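Local coordinates for OxyA protein (Actinoplanes teichomyceticus, PDB 5HH3), which is a heme-containing cytochrome P450 that probably catalyses a phenolic coupling step in the peptide cyclisation leading to glycopeptide antibiotics, at residues B[116-119]-B[120-123]; B[151-154]-B[155-159]; B[272-275]-B[276-280]; B[352-355]-B[356-360]. All blocks are in the same frame, centred on the assembly; numbering follows the deposited sequence.

Contact 1. Residues B[116-119]-B[120-123]; sequences QKFQ and PQVE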
loop_
_atom_site.group_PDB
_atom_site.type_symbol
_atom_site.label_atom_id
_atom_site.label_comp_id
_atom_site.label_asym_id
_atom_site.label_seq_id
_atom_site.Cartn_x
_atom_site.Cartn_y
_atom_site.Cartn_z
ATOM N N GLN B 116 -14.817 -10.383 34.976
ATOM C CA GLN B 116 -15.818 -11.020 35.845
ATOM C C GLN B 116 -16.979 -10.080 36.195
ATOM O O GLN B 116 -18.132 -10.489 36.207
ATOM C CB GLN B 116 -15.177 -11.480 37.152
ATOM C CG GLN B 116 -14.206 -12.647 37.018
ATOM C CD GLN B 116 -13.300 -12.811 38.243
ATOM O OE1 GLN B 116 -13.513 -12.193 39.288
ATOM N NE2 GLN B 116 -12.270 -13.638 38.102
ATOM N N LYS B 117 -16.657 -8.828 36.502
ATOM C CA LYS B 117 -17.672 -7.817 36.808
ATOM C C LYS B 117 -18.555 -7.431 35.622
ATOM O O LYS B 117 -19.719 -7.108 35.802
ATOM C CB LYS B 117 -17.019 -6.563 37.385
ATOM C CG LYS B 117 -16.562 -6.770 38.814
ATOM C CD LYS B 117 -15.845 -5.559 39.370
ATOM C CE LYS B 117 -15.382 -5.832 40.795
ATOM N NZ LYS B 117 -14.406 -6.964 40.866
ATOM N N PHE B 118 -17.986 -7.448 34.421
ATOM C CA PHE B 118 -18.696 -7.067 33.209
ATOM C C PHE B 118 -19.621 -8.190 32.687
ATOM O O PHE B 118 -20.534 -7.921 31.923
ATOM C CB PHE B 118 -17.655 -6.658 32.157
ATOM C CG PHE B 118 -18.208 -5.909 30.972
ATOM C CD1 PHE B 118 -19.013 -4.786 31.143
ATOM C CD2 PHE B 118 -17.856 -6.288 29.677
ATOM C CE1 PHE B 118 -19.500 -4.093 30.053
ATOM C CE2 PHE B 118 -18.346 -5.593 28.579
ATOM C CZ PHE B 118 -19.171 -4.500 28.773
ATOM N N GLN B 119 -19.403 -9.432 33.120
ATOM C CA GLN B 119 -20.094 -10.610 32.566
ATOM C C GLN B 119 -21.653 -10.553 32.567
ATOM O O GLN B 119 -22.263 -10.851 31.540
ATOM C CB GLN B 119 -19.550 -11.889 33.236
ATOM C CG GLN B 119 -20.004 -13.215 32.636
ATOM C CD GLN B 119 -21.334 -13.729 33.173
ATOM O OE1 GLN B 119 -21.883 -13.236 34.168
ATOM N NE2 GLN B 119 -21.862 -14.738 32.506
ATOM N N PRO B 120 -22.289 -10.184 33.704
ATOM C CA PRO B 120 -23.764 -10.014 33.711
ATOM C C PRO B 120 -24.292 -9.025 32.658
ATOM O O PRO B 120 -25.309 -9.292 32.034
ATOM C CB PRO B 120 -24.062 -9.497 35.121
ATOM C CG PRO B 120 -22.929 -9.975 35.958
ATOM C CD PRO B 120 -21.725 -10.061 35.069
ATOM N N GLN B 121 -23.596 -7.906 32.465
ATOM C CA GLN B 121 -23.965 -6.932 31.428
ATOM C C GLN B 121 -23.843 -7.516 30.011
ATOM O O GLN B 121 -24.713 -7.277 29.168
ATOM C CB GLN B 121 -23.125 -5.656 31.548
ATOM C CG GLN B 121 -23.719 -4.463 30.803
ATOM C CD GLN B 121 -23.221 -3.121 31.314
ATOM O OE1 GLN B 121 -22.100 -2.997 31.807
ATOM N NE2 GLN B 121 -24.063 -2.106 31.201
ATOM N N VAL B 122 -22.780 -8.286 29.761
ATOM C CA VAL B 122 -22.577 -8.911 28.460
ATOM C C VAL B 122 -23.686 -9.940 28.185
ATOM O O VAL B 122 -24.184 -9.976 27.081
ATOM C CB VAL B 122 -21.164 -9.521 28.299
ATOM C CG1 VAL B 122 -21.047 -10.285 26.988
ATOM C CG2 VAL B 122 -20.118 -8.422 28.329
ATOM N N GLU B 123 -24.106 -10.698 29.202
ATOM C CA GLU B 123 -25.239 -11.622 29.075
ATOM C C GLU B 123 -26.513 -10.896 28.643
ATOM O O GLU B 123 -27.204 -11.350 27.737
ATOM C CB GLU B 123 -25.510 -12.373 30.388
ATOM C CG GLU B 123 -24.461 -13.410 30.768
ATOM C CD GLU B 123 -24.765 -14.124 32.086
ATOM O OE1 GLU B 123 -25.429 -13.553 32.991
ATOM O OE2 GLU B 123 -24.325 -15.285 32.220
#

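Contact 2. Residues B[151-154]-B[155-159]; sequences ATTA and TCDFL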
loop_
_atom_site.group_PDB
_atom_site.type_symbol
_atom_site.label_atom_id
_atom_site.label_comp_id
_atom_site.label_asym_id
_atom_site.label_seq_id
_atom_site.Cartn_x
_atom_site.Cartn_y
_atom_site.Cartn_z
ATOM N N ALA B 151 -21.323 -6.547 19.181
ATOM C CA ALA B 151 -19.987 -5.907 19.264
ATOM C C ALA B 151 -20.030 -4.426 19.669
ATOM O O ALA B 151 -19.292 -4.009 20.556
ATOM C CB ALA B 151 -19.205 -6.077 17.969
ATOM N N THR B 152 -20.901 -3.656 19.031
ATOM C CA THR B 152 -21.008 -2.226 19.305
ATOM C C THR B 152 -21.449 -1.944 20.738
ATOM O O THR B 152 -20.854 -1.120 21.419
ATOM C CB THR B 152 -21.995 -1.536 18.357
ATOM O OG1 THR B 152 -21.598 -1.773 17.016
ATOM C CG2 THR B 152 -22.022 -0.035 18.593
ATOM N N THR B 153 -22.508 -2.627 21.166
ATOM C CA THR B 153 -23.076 -2.423 22.491
ATOM C C THR B 153 -22.111 -2.872 23.584
ATOM O O THR B 153 -21.860 -2.116 24.503
ATOM C CB THR B 153 -24.441 -3.118 22.630
ATOM O OG1 THR B 153 -25.290 -2.666 21.586
ATOM C CG2 THR B 153 -25.099 -2.776 23.944
ATOM N N ALA B 154 -21.546 -4.070 23.454
ATOM C CA ALA B 154 -20.593 -4.586 24.448
ATOM C C ALA B 154 -19.342 -3.697 24.572
ATOM O O ALA B 154 -18.893 -3.428 25.688
ATOM C CB ALA B 154 -20.188 -6.020 24.124
ATOM N N THR B 155 -18.790 -3.243 23.446
ATOM C CA THR B 155 -17.605 -2.375 23.491
ATOM C C THR B 155 -17.934 -0.989 24.057
ATOM O O THR B 155 -17.188 -0.489 24.886
ATOM C CB THR B 155 -16.874 -2.222 22.133
ATOM O OG1 THR B 155 -17.756 -1.698 21.128
ATOM C CG2 THR B 155 -16.318 -3.530 21.684
ATOM N N CYS B 156 -19.037 -0.375 23.620
ATOM C CA CYS B 156 -19.467 0.908 24.187
ATOM C C CYS B 156 -19.802 0.821 25.681
ATOM O O CYS B 156 -19.433 1.717 26.432
ATOM C CB CYS B 156 -20.642 1.526 23.416
ATOM S SG CYS B 156 -20.177 2.110 21.770
ATOM N N ASP B 157 -20.482 -0.251 26.110
ATOM C CA ASP B 157 -20.730 -0.499 27.557
ATOM C C ASP B 157 -19.411 -0.620 28.331
ATOM O O ASP B 157 -19.278 -0.033 29.398
ATOM C CB ASP B 157 -21.583 -1.756 27.810
ATOM C CG ASP B 157 -23.046 -1.581 27.415
ATOM O OD1 ASP B 157 -23.494 -0.453 27.095
ATOM O OD2 ASP B 157 -23.775 -2.598 27.426
ATOM N N PHE B 158 -18.432 -1.328 27.768
ATOM C CA PHE B 158 -17.127 -1.473 28.400
ATOM C C PHE B 158 -16.461 -0.104 28.601
ATOM O O PHE B 158 -15.886 0.157 29.655
ATOM C CB PHE B 158 -16.257 -2.435 27.592
ATOM C CG PHE B 158 -14.825 -2.510 28.044
ATOM C CD1 PHE B 158 -14.473 -3.249 29.168
ATOM C CD2 PHE B 158 -13.824 -1.864 27.328
ATOM C CE1 PHE B 158 -13.148 -3.320 29.580
ATOM C CE2 PHE B 158 -12.495 -1.939 27.734
ATOM C CZ PHE B 158 -12.159 -2.676 28.861
ATOM N N LEU B 159 -16.582 0.769 27.603
ATOM C CA LEU B 159 -16.122 2.150 27.719
ATOM C C LEU B 159 -16.963 3.048 28.627
ATOM O O LEU B 159 -16.508 4.129 28.982
ATOM C CB LEU B 159 -16.054 2.820 26.355
ATOM C CG LEU B 159 -15.052 2.260 25.367
ATOM C CD1 LEU B 159 -15.139 3.132 24.129
ATOM C CD2 LEU B 159 -13.628 2.263 25.937
#

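Contact 3. Residues B[272-275]-B[276-280]; sequences PDWL and DEVIR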
loop_
_atom_site.group_PDB
_atom_site.type_symbol
_atom_site.label_atom_id
_atom_site.label_comp_id
_atom_site.label_asym_id
_atom_site.label_seq_id
_atom_site.Cartn_x
_atom_site.Cartn_y
_atom_site.Cartn_z
ATOM N N PRO B 272 -14.893 -28.272 28.135
ATOM C CA PRO B 272 -14.442 -27.040 28.801
ATOM C C PRO B 272 -13.608 -26.099 27.935
ATOM O O PRO B 272 -13.682 -24.890 28.132
ATOM C CB PRO B 272 -13.598 -27.562 29.967
ATOM C CG PRO B 272 -13.096 -28.873 29.479
ATOM C CD PRO B 272 -14.271 -29.459 28.749
ATOM N N ASP B 273 -12.822 -26.632 26.997
ATOM C CA ASP B 273 -11.971 -25.788 26.138
ATOM C C ASP B 273 -12.582 -25.478 24.766
ATOM O O ASP B 273 -11.855 -25.125 23.846
ATOM C CB ASP B 273 -10.573 -26.424 25.978
ATOM C CG ASP B 273 -9.847 -26.577 27.306
ATOM O OD1 ASP B 273 -9.842 -25.607 28.095
ATOM O OD2 ASP B 273 -9.293 -27.670 27.564
ATOM N N TRP B 274 -13.910 -25.572 24.643
ATOM C CA TRP B 274 -14.595 -25.406 23.347
ATOM C C TRP B 274 -14.244 -24.100 22.610
ATOM O O TRP B 274 -14.141 -24.089 21.381
ATOM C CB TRP B 274 -16.123 -25.499 23.523
ATOM C CG TRP B 274 -16.732 -24.341 24.260
ATOM C CD1 TRP B 274 -16.970 -24.248 25.607
ATOM C CD2 TRP B 274 -17.196 -23.125 23.694
ATOM N NE1 TRP B 274 -17.518 -23.038 25.911
ATOM C CE2 TRP B 274 -17.679 -22.326 24.756
ATOM C CE3 TRP B 274 -17.230 -22.614 22.393
ATOM C CZ2 TRP B 274 -18.196 -21.054 24.558
ATOM C CZ3 TRP B 274 -17.747 -21.341 22.200
ATOM C CH2 TRP B 274 -18.226 -20.580 23.278
ATOM N N LEU B 275 -14.085 -23.006 23.359
ATOM C CA LEU B 275 -13.849 -21.704 22.756
ATOM C C LEU B 275 -12.466 -21.630 22.120
ATOM O O LEU B 275 -12.332 -21.059 21.056
ATOM C CB LEU B 275 -14.039 -20.564 23.752
ATOM C CG LEU B 275 -13.768 -19.163 23.210
ATOM C CD1 LEU B 275 -14.620 -18.849 21.997
ATOM C CD2 LEU B 275 -13.976 -18.122 24.298
ATOM N N ASP B 276 -11.459 -22.213 22.763
ATOM C CA ASP B 276 -10.121 -22.284 22.153
ATOM C C ASP B 276 -10.130 -22.998 20.796
ATOM O O ASP B 276 -9.406 -22.584 19.913
ATOM C CB ASP B 276 -9.120 -22.966 23.071
ATOM C CG ASP B 276 -8.783 -22.133 24.289
ATOM O OD1 ASP B 276 -8.708 -20.899 24.170
ATOM O OD2 ASP B 276 -8.588 -22.728 25.363
ATOM N N GLU B 277 -10.943 -24.054 20.643
ATOM C CA GLU B 277 -11.086 -24.725 19.338
ATOM C C GLU B 277 -11.813 -23.867 18.294
ATOM O O GLU B 277 -11.422 -23.845 17.137
ATOM C CB GLU B 277 -11.780 -26.079 19.484
ATOM C CG GLU B 277 -12.042 -26.818 18.179
ATOM C CD GLU B 277 -10.802 -27.346 17.489
ATOM O OE1 GLU B 277 -10.975 -27.957 16.415
ATOM O OE2 GLU B 277 -9.651 -27.169 17.976
ATOM N N VAL B 278 -12.861 -23.167 18.692
ATOM C CA VAL B 278 -13.598 -22.307 17.767
ATOM C C VAL B 278 -12.679 -21.205 17.270
ATOM O O VAL B 278 -12.642 -20.919 16.077
ATOM C CB VAL B 278 -14.861 -21.697 18.411
ATOM C CG1 VAL B 278 -15.563 -20.730 17.453
ATOM C CG2 VAL B 278 -15.830 -22.788 18.811
ATOM N N ILE B 279 -11.935 -20.595 18.198
ATOM C CA ILE B 279 -10.965 -19.552 17.854
ATOM C C ILE B 279 -9.840 -20.081 16.940
ATOM O O ILE B 279 -9.516 -19.447 15.932
ATOM C CB ILE B 279 -10.374 -18.883 19.120
ATOM C CG1 ILE B 279 -11.446 -18.026 19.802
ATOM C CG2 ILE B 279 -9.160 -18.046 18.746
ATOM C CD1 ILE B 279 -11.137 -17.588 21.222
ATOM N N ARG B 280 -9.265 -21.223 17.287
ATOM C CA ARG B 280 -8.238 -21.865 16.443
ATOM C C ARG B 280 -8.718 -22.091 15.010
ATOM O O ARG B 280 -8.032 -21.740 14.051
ATOM C CB ARG B 280 -7.803 -23.226 17.004
ATOM C CG ARG B 280 -6.673 -23.895 16.203
ATOM C CD ARG B 280 -6.567 -25.386 16.470
ATOM N NE ARG B 280 -7.718 -26.126 15.946
ATOM C CZ ARG B 280 -7.868 -26.563 14.694
ATOM N NH1 ARG B 280 -6.944 -26.350 13.761
ATOM N NH2 ARG B 280 -8.967 -27.234 14.367
#

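Contact 4. Residues B[352-355]-B[356-360]; sequences SLAE and LVFRT. With HEM (protoporphyrin IX containing Fe), chain G.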
loop_
_atom_site.group_PDB
_atom_site.type_symbol
_atom_site.label_atom_id
_atom_site.label_comp_id
_atom_site.label_asym_id
_atom_site.label_seq_id
_atom_site.Cartn_x
_atom_site.Cartn_y
_atom_site.Cartn_z
ATOM N N SER B 352 -9.062 -10.774 26.665
ATOM C CA SER B 352 -9.958 -11.196 27.725
ATOM C C SER B 352 -11.392 -10.624 27.543
ATOM O O SER B 352 -12.367 -11.299 27.859
ATOM C CB SER B 352 -9.364 -10.867 29.100
ATOM O OG SER B 352 -9.491 -9.480 29.377
ATOM N N LEU B 353 -11.505 -9.401 27.037
ATOM C CA LEU B 353 -12.789 -8.831 26.637
ATOM C C LEU B 353 -13.410 -9.596 25.450
ATOM O O LEU B 353 -14.588 -9.965 25.502
ATOM C CB LEU B 353 -12.646 -7.339 26.293
ATOM C CG LEU B 353 -13.888 -6.596 25.795
ATOM C CD1 LEU B 353 -15.034 -6.712 26.783
ATOM C CD2 LEU B 353 -13.587 -5.124 25.563
ATOM N N ALA B 354 -12.632 -9.812 24.395
ATOM C CA ALA B 354 -13.113 -10.559 23.241
ATOM C C ALA B 354 -13.630 -11.942 23.661
ATOM O O ALA B 354 -14.753 -12.293 23.326
ATOM C CB ALA B 354 -12.040 -10.689 22.186
ATOM N N GLU B 355 -12.849 -12.677 24.455
ATOM C CA GLU B 355 -13.246 -14.019 24.884
ATOM C C GLU B 355 -14.494 -14.041 25.737
ATOM O O GLU B 355 -15.288 -14.970 25.610
ATOM C CB GLU B 355 -12.114 -14.744 25.611
ATOM C CG GLU B 355 -10.990 -15.157 24.667
ATOM C CD GLU B 355 -9.847 -15.875 25.363
ATOM O OE1 GLU B 355 -9.081 -16.584 24.684
ATOM O OE2 GLU B 355 -9.675 -15.714 26.583
ATOM N N LEU B 356 -14.653 -13.052 26.614
ATOM C CA LEU B 356 -15.866 -12.911 27.436
ATOM C C LEU B 356 -17.121 -12.740 26.569
ATOM O O LEU B 356 -18.152 -13.363 26.827
ATOM C CB LEU B 356 -15.739 -11.714 28.388
ATOM C CG LEU B 356 -16.989 -11.344 29.189
ATOM C CD1 LEU B 356 -17.396 -12.523 30.078
ATOM C CD2 LEU B 356 -16.775 -10.090 30.024
ATOM N N VAL B 357 -17.023 -11.884 25.558
ATOM C CA VAL B 357 -18.111 -11.689 24.608
ATOM C C VAL B 357 -18.436 -13.004 23.861
ATOM O O VAL B 357 -19.589 -13.355 23.748
ATOM C CB VAL B 357 -17.828 -10.528 23.625
ATOM C CG1 VAL B 357 -18.882 -10.462 22.519
ATOM C CG2 VAL B 357 -17.803 -9.205 24.381
ATOM N N PHE B 358 -17.418 -13.728 23.407
ATOM C CA PHE B 358 -17.632 -14.943 22.629
ATOM C C PHE B 358 -18.178 -16.062 23.495
ATOM O O PHE B 358 -19.099 -16.765 23.074
ATOM C CB PHE B 358 -16.354 -15.438 21.955
ATOM C CG PHE B 358 -15.656 -14.421 21.077
ATOM C CD1 PHE B 358 -16.340 -13.388 20.452
ATOM C CD2 PHE B 358 -14.277 -14.528 20.865
ATOM C CE1 PHE B 358 -15.649 -12.476 19.629
ATOM C CE2 PHE B 358 -13.594 -13.627 20.056
ATOM C CZ PHE B 358 -14.278 -12.608 19.432
ATOM N N ARG B 359 -17.598 -16.201 24.695
ATOM C CA ARG B 359 -17.990 -17.213 25.691
ATOM C C ARG B 359 -19.449 -17.051 26.106
ATOM O O ARG B 359 -20.091 -18.010 26.497
ATOM C CB ARG B 359 -17.079 -17.138 26.943
ATOM C CG ARG B 359 -17.625 -17.787 28.219
ATOM C CD ARG B 359 -16.560 -17.930 29.299
ATOM N NE ARG B 359 -15.471 -16.987 29.107
ATOM C CZ ARG B 359 -15.269 -15.906 29.854
ATOM N NH1 ARG B 359 -16.079 -15.623 30.859
ATOM N NH2 ARG B 359 -14.253 -15.116 29.581
ATOM N N THR B 360 -19.949 -15.818 26.043
ATOM C CA THR B 360 -21.305 -15.485 26.433
ATOM C C THR B 360 -22.251 -15.568 25.250
ATOM O O THR B 360 -23.299 -16.206 25.346
ATOM C CB THR B 360 -21.362 -14.065 27.054
ATOM O OG1 THR B 360 -20.427 -13.995 28.141
ATOM C CG2 THR B 360 -22.756 -13.754 27.591
HETATM C CHA HEM G . -3.372 -6.725 19.071
HETATM C CHB HEM G . -7.200 -4.681 21.239
HETATM C CHC HEM G . -10.003 -8.341 19.679
HETATM C CHD HEM G . -6.162 -10.384 17.603
HETATM C C1A HEM G . -4.181 -5.854 19.760
HETATM C C2A HEM G . -3.750 -4.594 20.263
HETATM C C3A HEM G . -4.820 -4.025 20.883
HETATM C C4A HEM G . -5.920 -4.921 20.762
HETATM C CMA HEM G . -4.854 -2.676 21.556
HETATM C CAA HEM G . -2.353 -4.018 20.142
HETATM C CBA HEM G . -1.518 -4.498 21.328
HETATM C CGA HEM G . -0.076 -4.018 21.317
HETATM O O1A HEM G . 0.505 -3.663 20.263
HETATM O O2A HEM G . 0.570 -3.988 22.398
HETATM C C1B HEM G . -8.323 -5.496 20.996
HETATM C C2B HEM G . -9.654 -5.203 21.454
HETATM C C3B HEM G . -10.462 -6.231 21.019
HETATM C C4B HEM G . -9.562 -7.159 20.281
HETATM C CMB HEM G . -10.089 -4.001 22.265
HETATM C CAB HEM G . -11.910 -6.494 21.222
HETATM C CBB HEM G . -12.750 -5.823 22.015
HETATM C C1C HEM G . -9.226 -9.234 18.954
HETATM C C2C HEM G . -9.691 -10.418 18.341
HETATM C C3C HEM G . -8.578 -11.011 17.730
HETATM C C4C HEM G . -7.451 -10.161 18.005
HETATM C CMC HEM G . -11.123 -10.921 18.338
HETATM C CAC HEM G . -8.474 -12.275 16.956
HETATM C CBC HEM G . -9.446 -13.157 16.736
HETATM C C1D HEM G . -5.110 -9.505 17.858
HETATM C C2D HEM G . -3.755 -9.789 17.339
HETATM C C3D HEM G . -2.974 -8.776 17.741
HETATM C C4D HEM G . -3.870 -7.882 18.504
HETATM C CMD HEM G . -3.268 -10.952 16.504
HETATM C CAD HEM G . -1.488 -8.636 17.442
HETATM C CBD HEM G . -1.166 -7.994 16.083
HETATM C CGD HEM G . 0.352 -7.900 15.866
HETATM O O1D HEM G . 0.848 -7.376 14.852
HETATM O O2D HEM G . 1.182 -8.344 16.672
HETATM N NA HEM G . -5.508 -6.049 20.086
HETATM N NB HEM G . -8.328 -6.662 20.343
HETATM N NC HEM G . -7.876 -9.121 18.778
HETATM N ND HEM G . -5.126 -8.368 18.582
HETATM FE FE HEM G . -6.653 -7.555 19.435
HETATM O O HOH W 1 -6.935 -6.348 17.736
#

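Contact 1. Residues B[116-119]-B[120-123]
Phe118 and Gln119 both swing CG opposite the backbone N (chi1 -165° and -171°), and this lets their ends reach Val122 and Glu123 one turn on. The aromatic side chain and the valine run at about a right angle to each other, and CG2 of Val122 comes within 3.3 Å of Phe118 CE2, a tight apolar contact made obliquely to the ring. In one of the two conformers of Gln121, OE1 lies near the ring plane at the edge, 3.3 Å from Phe118 CE1, so this approach is not certain. Gln119 bends at chi2 and carries NE2 to Glu123 OE2, a weak hydrogen bond whose N-H...O angle is poor and whose 2.5 Å length is doubtful. Pro120 N has no hydrogen to give, and neither it nor Gln121 N makes an i to i+4 bond: a proline kink within a long helix of the P450 fold. Regular bonding resumes with Val122 N to Phe118 O at 3.1 Å and Glu123 N to Gln119 O at 3.0 Å. On helix 112-136 the kinked turn faces two neighbours: Phe118, Gln119, Val122 and Glu123 meet helix 351-368, while Phe118 and Gln121 also touch Asp157 of helix 142-159.

Contact 2. Residues B[151-154]-B[155-159]
Four consecutive backbone hydrogen bonds join Ala151-Ala154 to Thr155-Phe158 in the i to i+4 pattern of an alpha-helix. Asp157 N to Thr153 O is the shortest at 2.8 Å, with an N-H...O angle of 165°; Phe158 N reaches Ala154 O at 3.0 Å.

A hydroxyl adds to this ladder. With chi1 at 58°, Thr155 holds OG1 between its own backbone N and carbonyl carbon, from where it looks back down the helix at two carbonyls: Ala151 O at 2.8 Å and Thr152 O at 3.2 Å. Its single proton can serve one of them at a time, and the distances do not settle which. Ala151 O also receives Thr155 N at 3.0 Å, while Thr152 O receives Cys156 N.

Between the two segments, side chains meet only lightly. The Thr153 methyl CG2 and the Asp157 carboxylate lie side by side, pointing the same way, with CG2 3.7 Å from OD2. Cys156 SG sits 3.3 Å from Thr152 O. Most packing is with other helices: 142-159 lies against 112-136, 163-178 and 225-256, where Thr155 meets Ala240.

Several polar ends are engaged beyond the two segments. Asp157 makes a salt bridge to Arg163 and a hydrogen bond to Gln166, and the hydroxyls of Thr152 and Thr153 bond to Trp148 O and Ser149 O.

Thr155, whose side chain comes within about 4 Å of the heme (nearest atoms), thus has its buried hydroxyl placed to use acceptors of its own helix, and the charge of Asp157 is probably stabilised by its arginine partner.

Contact 3. Residues B[272-275]-B[276-280]
Glu277 OE2 is gripped by two arginines, Arg280 NE at 3.0 Å and Arg333 NE, and the other carboxylate oxygen, OE1, takes Arg280 NH2 at 3.0 Å as well as the backbone N of Asp330. Arg280 thus meets the glutamate side-on, NE and NH2 to one oxygen each. Both oxygens lie close to the guanidinium plane but are approached from above the carboxylate plane, OE2 from 44° out of it; the NH2 bond to OE1 is nearly straight at 173°. Glu277 and Arg280, three residues apart on one helix, are the ExxR pair of the cytochrome P450 family, and Arg280 is tied further to Asp327 and Asn318 O.

The preceding turn meets this one mainly through apolar groups. Trp274, with CG set between backbone N and carbonyl carbon (chi1 69°), lies alongside Val278, whose CG2 stands at the indole edge, 3.8 Å from CE3. Leu275 crosses Ile279 at a slant, CG to CD1 being 3.7 Å. Backbone bonds from Val278 N to Trp274 O (3.1 Å) and Ile279 N to Leu275 O (2.9 Å) hold the turns, whereas Glu277 N to Asp273 O is weak at 3.5 Å where the helix starts.

Asp273 occupies the N-cap position without a capping bond from its side chain; its OD2 takes a weak hydrogen bond from Arg335 N. Its OD1 stands 4.2 Å from Asp276 OD2, a closeness of like charges that may raise the proton affinity of one carboxylate. The Glu277-Arg280 network instead pairs buried opposite charges, which should keep both side chains in a fixed orientation.

Contact 4. Residues B[352-355]-B[356-360]
Backbone N-H groups of Leu356 to Arg359 bond to the carbonyls of Ser352 to Glu355 four residues earlier, one unbroken alpha-helical run in which Arg359 N to Glu355 O is the shortest at 2.8 Å. Ala354 O, besides accepting Phe358 N, sits over one face of the Phe358 ring, 3.2 Å above its plane and displaced toward the rim. Phe358 reaches this pose because CG points opposite its carbonyl carbon (chi1 -55°), which folds the ring back along the helix so that CE2 comes to 3.9 Å from Ala354 CB. The ring also stacks with Phe246 of helix 225-256.

This is the helix that follows the cysteine loop of the P450 fold, and Leu353, Ala354 and Phe358 belong to the heme pocket; Cys348 is the axial ligand of the iron, which also binds a water whose O lies 2.1 Å from the heme FE. The porphyrin methyl CMC meets the Phe358 ring at its edge, in plane, 3.7 Å from CZ, and Ala354 CB lies 4.0 Å from the same methyl. Leu353 CD2 reaches the vinyl carbon CBB at 3.7 Å, while its other branch, CD1, faces Val357 CG2 at a looser distance.

Among the polar groups, Glu355, its chain extended beyond CG, puts OE1 in a salt bridge with Arg351 NE, and Ser352 OG bonds to Phe110 O. One turn on, Thr360 OG1 donates to Leu356 O at 2.7 Å, adding a side-chain bond to that carbonyl.

How the contacts relate
From the N terminus, contact 1 lies on helix 112-136, contact 2 on helix 142-159, contact 3 on helix 274-282 and contact 4 on helix 351-368. Each joins adjacent turns of one helix, so none closes a long loop; they run in series and none nests in or crosses another. In space contact 4 touches all three others. Its centre is about 10 Å from that of contact 1 and about 12 Å from those of contacts 2 and 3. Contacts 1 and 2 also meet, through Phe118 CZ and Ala154 O at 3.3 Å, whereas contact 3 touches neither. Helix 351-368 therefore bridges the pair 112-136 and 142-159 to helix 274-282, beside the heme.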